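Membrane-anchored mycosin mycp1 (Mycobacterium thermoresistibile, PDB 4HVL) is a subtilisin-like serine protease of the mycosin family, an essential component of the ESX-1 (type VII) secretion system of mycobacteria. Local coordinates at residues P9-P14 with V196-N201; P13-G18 with A165-A170; T71-S76 with I128-H133. All coordinates share one frame; numbering follows the deposited sequence.

Interaction 1 of 3, residues P9-P14 with V196-N201; sequences PAAVPP and VGAAVN
The methyl group of Ala198 is the apolar centre of this contact, pushed from helix 194-206 into the bend of residues 9-12. Its CB lies 3.4 Å from Ala11 C, so the methyl packs on the backbone as much as on side chains. Ala11 CB comes to it at 4.1 Å. Val12 holds CG1 anti to the backbone N (chi1 178°), which leaves CG2 beside that N and facing the helix, where it reaches Ala198 CB at 3.9 Å; the CG1 branch is left to pack on Val167 of helix 154-171. At the next helix residue, the ring of Pro13 brings CD to 4.3 Å from Ala199 CB. Alanine suits both helix positions because a short side chain lets the curled backbone of residues 9-12 and the ring that follows come close to the helix.

The polar part is carried by a water. It donates to the carbonyl O of Ala198 at 2.8 Å and accepts from Asn201 ND2 at 2.9 Å, with a weak, longer bond to Pro9 O. Asn201 can serve this water because its other amide atom, OD1, is bonded to His205, which fixes how the amide is turned; Pro9 CB rests 3.9 Å from ND2.

Proline-rich and without regular structure, residues 9-14 form an N-terminal extension wrapped against helix 194-206 of the subtilisin fold.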
# COMPACT_ATOMS: atom_id res chain seq x y z
N PRO A 9 -20.83 5.19 -8.75
CA PRO A 9 -20.07 6.37 -9.11
C PRO A 9 -20.64 7.68 -8.55
O PRO A 9 -19.89 8.64 -8.40
CB PRO A 9 -20.11 6.40 -10.65
CG PRO A 9 -20.68 5.12 -11.08
CD PRO A 9 -21.43 4.54 -9.93
N ALA A 10 -21.93 7.74 -8.27
CA ALA A 10 -22.50 8.98 -7.77
C ALA A 10 -22.17 9.24 -6.29
O ALA A 10 -22.46 10.31 -5.78
CB ALA A 10 -24.00 8.99 -7.98
N ALA A 11 -21.55 8.28 -5.62
CA ALA A 11 -21.33 8.39 -4.19
C ALA A 11 -19.94 8.89 -3.85
O ALA A 11 -19.41 8.53 -2.82
CB ALA A 11 -21.58 7.06 -3.53
N VAL A 12 -19.36 9.75 -4.69
CA VAL A 12 -18.02 10.28 -4.41
C VAL A 12 -18.10 11.23 -3.23
O VAL A 12 -18.88 12.15 -3.25
CB VAL A 12 -17.41 11.01 -5.64
CG1 VAL A 12 -16.04 11.60 -5.33
CG2 VAL A 12 -17.28 10.05 -6.81
N PRO A 13 -17.26 11.03 -2.20
CA PRO A 13 -17.28 11.89 -1.03
C PRO A 13 -16.72 13.28 -1.30
O PRO A 13 -16.05 13.49 -2.31
CB PRO A 13 -16.39 11.16 -0.03
CG PRO A 13 -15.53 10.26 -0.84
CD PRO A 13 -16.20 10.00 -2.14
N PRO A 14 -16.99 14.23 -0.39
CA PRO A 14 -16.42 15.56 -0.54
C PRO A 14 -14.88 15.51 -0.48
O PRO A 14 -14.31 14.67 0.20
CB PRO A 14 -17.02 16.36 0.64
CG PRO A 14 -17.49 15.35 1.62
CD PRO A 14 -17.82 14.11 0.84
N VAL A 196 -15.83 4.55 -0.63
CA VAL A 196 -14.49 4.11 -0.97
C VAL A 196 -14.45 3.65 -2.42
O VAL A 196 -13.56 4.04 -3.17
CB VAL A 196 -13.94 3.02 -0.01
CG1 VAL A 196 -12.56 2.53 -0.46
CG2 VAL A 196 -13.89 3.54 1.42
N GLY A 197 -15.44 2.86 -2.79
CA GLY A 197 -15.59 2.39 -4.16
C GLY A 197 -15.73 3.53 -5.13
O GLY A 197 -15.11 3.52 -6.18
N ALA A 198 -16.52 4.53 -4.77
CA ALA A 198 -16.72 5.68 -5.64
C ALA A 198 -15.42 6.47 -5.78
O ALA A 198 -15.10 6.96 -6.88
CB ALA A 198 -17.84 6.56 -5.11
N ALA A 199 -14.65 6.58 -4.69
CA ALA A 199 -13.39 7.32 -4.72
C ALA A 199 -12.37 6.60 -5.58
O ALA A 199 -11.67 7.24 -6.36
CB ALA A 199 -12.85 7.51 -3.32
N VAL A 200 -12.28 5.28 -5.46
CA VAL A 200 -11.34 4.50 -6.25
C VAL A 200 -11.68 4.65 -7.71
O VAL A 200 -10.80 4.92 -8.55
CB VAL A 200 -11.34 3.00 -5.82
CG1 VAL A 200 -10.47 2.18 -6.75
CG2 VAL A 200 -10.82 2.83 -4.39
N ASN A 201 -12.97 4.53 -8.03
CA ASN A 201 -13.46 4.72 -9.41
C ASN A 201 -13.10 6.08 -9.98
O ASN A 201 -12.69 6.16 -11.14
CB ASN A 201 -14.97 4.51 -9.47
CG ASN A 201 -15.52 4.57 -10.89
OD1 ASN A 201 -15.20 3.75 -11.72
ND2 ASN A 201 -16.37 5.55 -11.15
O HOH W 1 -16.79 7.50 -9.05

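Interaction 2 of 3, residues P13-G18 with A165-A170; sequences PPDETG and AIVHAA. With ZN (zinc ion), chain C.
Asp15 and His168 meet through a zinc ion, which is bound by Asp15 OD1 at 2.0 Å and His168 ND1 at 2.1 Å. Asp15 OD2 lies farther from the zinc, at 2.6 Å, and two atoms from elsewhere in the structure also bind the ion. Sharing the metal brings OD1 and ND1 close together without a hydrogen bond between them. Asp15 OD1 sits at the edge of the imidazole, in its plane, and the carboxylate is turned 33° from the ring. Both side chains extend with CG anti to the backbone N, which carries them out to the same ion. Asp15 OD2 accepts a hydrogen bond from Asn171 ND2, a second-shell contact that helps to set the carboxylate.

The tight side is largely apolar. Buried Val167 splits its two methyls between neighbours: CG2 meets Pro13 CD at 3.8 Å, and CG1 meets Asp15 CB at 3.9 Å. A branched, compact valine can thus fill the angle between the proline ring and the aspartate stem. Thr17 CG2 adds a CH-pi contact over one face of the His168 ring, 4.1 Å from its centroid and 11° off the normal.

The loose side belongs to exposed Pro14 and to Glu16, which turns away from the helix; its OE2 accepts from Thr17 N through the anti lone pair.

Asp15 is the centre of an inverse gamma turn, and with His168 it forms a surface zinc site joining the N-terminal extension to helix 154-171.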
# COMPACT_ATOMS: atom_id res chain seq x y z
N PRO A 13 -17.26 11.03 -2.20
CA PRO A 13 -17.28 11.89 -1.03
C PRO A 13 -16.72 13.28 -1.30
O PRO A 13 -16.05 13.49 -2.31
CB PRO A 13 -16.39 11.16 -0.03
CG PRO A 13 -15.53 10.26 -0.84
CD PRO A 13 -16.20 10.00 -2.14
N PRO A 14 -16.99 14.23 -0.39
CA PRO A 14 -16.42 15.56 -0.54
C PRO A 14 -14.88 15.51 -0.48
O PRO A 14 -14.31 14.67 0.20
CB PRO A 14 -17.02 16.36 0.64
CG PRO A 14 -17.49 15.35 1.62
CD PRO A 14 -17.82 14.11 0.84
N ASP A 15 -14.25 16.39 -1.23
CA ASP A 15 -12.82 16.58 -1.18
C ASP A 15 -12.52 17.43 0.06
O ASP A 15 -12.49 18.63 -0.02
CB ASP A 15 -12.34 17.26 -2.46
CG ASP A 15 -10.87 17.62 -2.43
OD1 ASP A 15 -10.08 16.97 -1.74
OD2 ASP A 15 -10.54 18.62 -3.10
N GLU A 16 -12.35 16.78 1.20
CA GLU A 16 -12.02 17.49 2.43
C GLU A 16 -11.05 16.68 3.23
O GLU A 16 -11.16 15.46 3.28
CB GLU A 16 -13.30 17.74 3.24
CG GLU A 16 -13.15 18.65 4.44
CD GLU A 16 -12.58 20.03 4.11
OE1 GLU A 16 -13.38 21.00 4.02
OE2 GLU A 16 -11.33 20.17 3.98
N THR A 17 -10.10 17.36 3.87
CA THR A 17 -9.09 16.66 4.68
C THR A 17 -9.57 16.47 6.13
O THR A 17 -10.65 16.95 6.49
CB THR A 17 -7.75 17.41 4.68
OG1 THR A 17 -7.88 18.67 5.32
CG2 THR A 17 -7.26 17.62 3.27
N GLY A 18 -8.78 15.78 6.94
CA GLY A 18 -9.03 15.64 8.38
C GLY A 18 -9.69 14.32 8.75
O GLY A 18 -10.26 13.67 7.88
N ALA A 165 -9.54 10.71 1.34
CA ALA A 165 -8.12 10.78 1.05
C ALA A 165 -7.82 10.34 -0.39
O ALA A 165 -6.90 10.88 -1.02
CB ALA A 165 -7.31 9.93 2.04
N ILE A 166 -8.58 9.39 -0.91
CA ILE A 166 -8.39 8.92 -2.28
C ILE A 166 -8.84 10.03 -3.24
O ILE A 166 -8.13 10.33 -4.20
CB ILE A 166 -9.12 7.58 -2.54
CG1 ILE A 166 -8.47 6.45 -1.72
CG2 ILE A 166 -9.06 7.19 -4.00
CD1 ILE A 166 -9.35 5.23 -1.52
N VAL A 167 -10.00 10.65 -2.95
CA VAL A 167 -10.47 11.79 -3.76
C VAL A 167 -9.40 12.89 -3.77
O VAL A 167 -8.97 13.38 -4.85
CB VAL A 167 -11.84 12.35 -3.26
CG1 VAL A 167 -12.21 13.65 -3.96
CG2 VAL A 167 -12.95 11.33 -3.52
N HIS A 168 -8.97 13.29 -2.57
CA HIS A 168 -7.96 14.31 -2.43
C HIS A 168 -6.64 13.95 -3.16
O HIS A 168 -6.07 14.78 -3.87
CB HIS A 168 -7.75 14.60 -0.96
CG HIS A 168 -6.68 15.60 -0.66
ND1 HIS A 168 -6.84 16.95 -0.86
CD2 HIS A 168 -5.45 15.45 -0.13
CE1 HIS A 168 -5.75 17.59 -0.48
NE2 HIS A 168 -4.88 16.70 -0.03
N ALA A 169 -6.17 12.71 -3.00
CA ALA A 169 -4.95 12.25 -3.68
C ALA A 169 -5.06 12.45 -5.19
O ALA A 169 -4.12 12.91 -5.85
CB ALA A 169 -4.65 10.80 -3.35
N ALA A 170 -6.20 12.04 -5.74
CA ALA A 170 -6.47 12.18 -7.18
C ALA A 170 -6.45 13.64 -7.60
O ALA A 170 -5.84 13.99 -8.62
CB ALA A 170 -7.81 11.56 -7.50
ZN ZN C . -8.41 18.15 -1.67

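Interaction 3 of 3, residues T71-S76 with I128-H133; sequences TGVNGS and ILSLRH. With ZN (zinc ion), chain B.
Val73 and Ser130 direct their side chains at each other between the loop and strand 127-132. Val73 CG2, anti to its carbonyl carbon, comes 3.3 Å from Ser130 OG. That hydroxyl lies near Val73 N, but the angle is too poor for a hydrogen bond; Gly94 O is its protein partner. A water at 2.9 Å donates to Ser130 OG and to Leu131 O, so a small polar residue fits this buried spot.

Arg132 runs alongside the backbone of Thr71 and Gly72. Its CB is 3.6 Å from Gly72 N and its CD 3.3 Å from Thr71 O, room that the lack of a side chain at Gly72 leaves. The chain then bends at chi3 (70°), and a water in plane at the guanidinium edge accepts from NH1 at 3.2 Å and donates to Thr71 O at 2.6 Å. NH2 forms a salt bridge with Asp86 OD2. Next along, His133 ND1 binds a zinc ion at 2.1 Å, shared with Thr134 and Glu181.

Thr71 points away from the strand, its OG1 bonded to Gly102 and Asp97. It follows Asp70, the predicted charge-relay aspartate, placing this contact beside the catalytic centre, at the C-terminal strand ends of the subtilisin parallel sheet.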
# COMPACT_ATOMS: atom_id res chain seq x y z
N THR A 71 1.30 6.67 6.96
CA THR A 71 1.31 7.30 8.28
C THR A 71 2.04 8.67 8.26
O THR A 71 2.50 9.15 9.29
CB THR A 71 2.02 6.41 9.32
OG1 THR A 71 3.41 6.30 8.97
CG2 THR A 71 1.39 5.02 9.38
N GLY A 72 2.14 9.31 7.08
CA GLY A 72 2.95 10.52 6.98
C GLY A 72 4.42 10.20 6.70
O GLY A 72 4.87 9.03 6.76
N VAL A 73 5.16 11.26 6.38
CA VAL A 73 6.57 11.16 6.00
C VAL A 73 7.35 12.31 6.63
O VAL A 73 6.91 13.48 6.57
CB VAL A 73 6.75 11.24 4.48
CG1 VAL A 73 8.23 11.27 4.11
CG2 VAL A 73 6.08 10.06 3.79
N ASN A 74 8.47 11.98 7.26
CA ASN A 74 9.42 12.99 7.69
C ASN A 74 10.42 13.12 6.56
O ASN A 74 11.20 12.22 6.30
CB ASN A 74 10.07 12.63 9.00
CG ASN A 74 9.11 12.67 10.16
OD1 ASN A 74 8.20 13.51 10.21
ND2 ASN A 74 9.31 11.78 11.10
N GLY A 75 10.33 14.24 5.86
CA GLY A 75 11.01 14.43 4.58
C GLY A 75 12.48 14.72 4.74
O GLY A 75 12.93 15.18 5.80
N SER A 76 13.23 14.40 3.69
CA SER A 76 14.67 14.60 3.66
C SER A 76 15.09 14.67 2.22
O SER A 76 14.29 14.34 1.33
CB SER A 76 15.39 13.43 4.34
OG SER A 76 15.25 12.22 3.59
N ILE A 128 6.96 12.53 -4.65
CA ILE A 128 6.20 11.84 -3.60
C ILE A 128 5.28 12.84 -2.91
O ILE A 128 5.75 13.86 -2.39
CB ILE A 128 7.17 11.33 -2.51
CG1 ILE A 128 8.15 10.31 -3.08
CG2 ILE A 128 6.42 10.76 -1.31
CD1 ILE A 128 9.52 10.44 -2.45
N LEU A 129 3.98 12.56 -2.91
CA LEU A 129 3.01 13.32 -2.11
C LEU A 129 2.62 12.45 -0.92
O LEU A 129 2.26 11.27 -1.12
CB LEU A 129 1.78 13.66 -2.93
CG LEU A 129 2.10 14.38 -4.23
CD1 LEU A 129 0.82 14.67 -4.99
CD2 LEU A 129 2.88 15.67 -3.97
N SER A 130 2.72 13.00 0.29
CA SER A 130 2.42 12.24 1.53
C SER A 130 1.06 12.62 2.13
O SER A 130 0.82 13.76 2.52
CB SER A 130 3.52 12.45 2.58
OG SER A 130 3.22 11.76 3.80
N LEU A 131 0.18 11.63 2.22
CA LEU A 131 -1.12 11.78 2.88
C LEU A 131 -1.10 10.88 4.10
O LEU A 131 -0.88 9.66 3.98
CB LEU A 131 -2.25 11.33 1.97
CG LEU A 131 -2.52 12.12 0.70
CD1 LEU A 131 -1.59 11.69 -0.44
CD2 LEU A 131 -3.98 11.94 0.29
N ARG A 132 -1.28 11.47 5.28
CA ARG A 132 -1.37 10.68 6.49
C ARG A 132 -2.83 10.28 6.71
O ARG A 132 -3.70 11.13 6.92
CB ARG A 132 -0.79 11.39 7.72
CG ARG A 132 -1.05 10.59 8.99
CD ARG A 132 -0.13 10.93 10.13
NE ARG A 132 -0.42 12.26 10.67
CZ ARG A 132 0.11 12.75 11.78
NH1 ARG A 132 0.96 12.02 12.49
NH2 ARG A 132 -0.19 13.98 12.17
N HIS A 133 -3.08 8.98 6.68
CA HIS A 133 -4.40 8.43 6.96
C HIS A 133 -4.44 7.62 8.27
O HIS A 133 -5.52 7.52 8.87
CB HIS A 133 -4.88 7.57 5.79
CG HIS A 133 -6.18 6.88 6.07
ND1 HIS A 133 -6.24 5.58 6.51
CD2 HIS A 133 -7.45 7.35 6.10
CE1 HIS A 133 -7.49 5.26 6.76
NE2 HIS A 133 -8.25 6.31 6.51
ZN ZN B . -4.77 4.10 7.02
O HOH W 2 2.19 9.16 11.91
O HOH W 3 2.15 9.06 4.06

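Overall arrangement
Interactions 1 and 2 start from the same N-terminal run and share Pro13 and Pro14; their centres are about 10 Å apart. The extension thus crosses from helix 194-206 to helix 154-171, which pack on each other through Ala199, Val200, Ile166 and Val167. Interaction 3 lies deeper, about 15 Å from interaction 2 and about 23 Å from interaction 1 between centres, and falls within the chain loops that both close. Leu131 of strand 127-132 links it to interaction 2 by packing against Ala165, His168 and Ala169. A layered path therefore runs from the extension through a helix to the parallel sheet, whose strand 65-70 ends at the predicted catalytic Asp70.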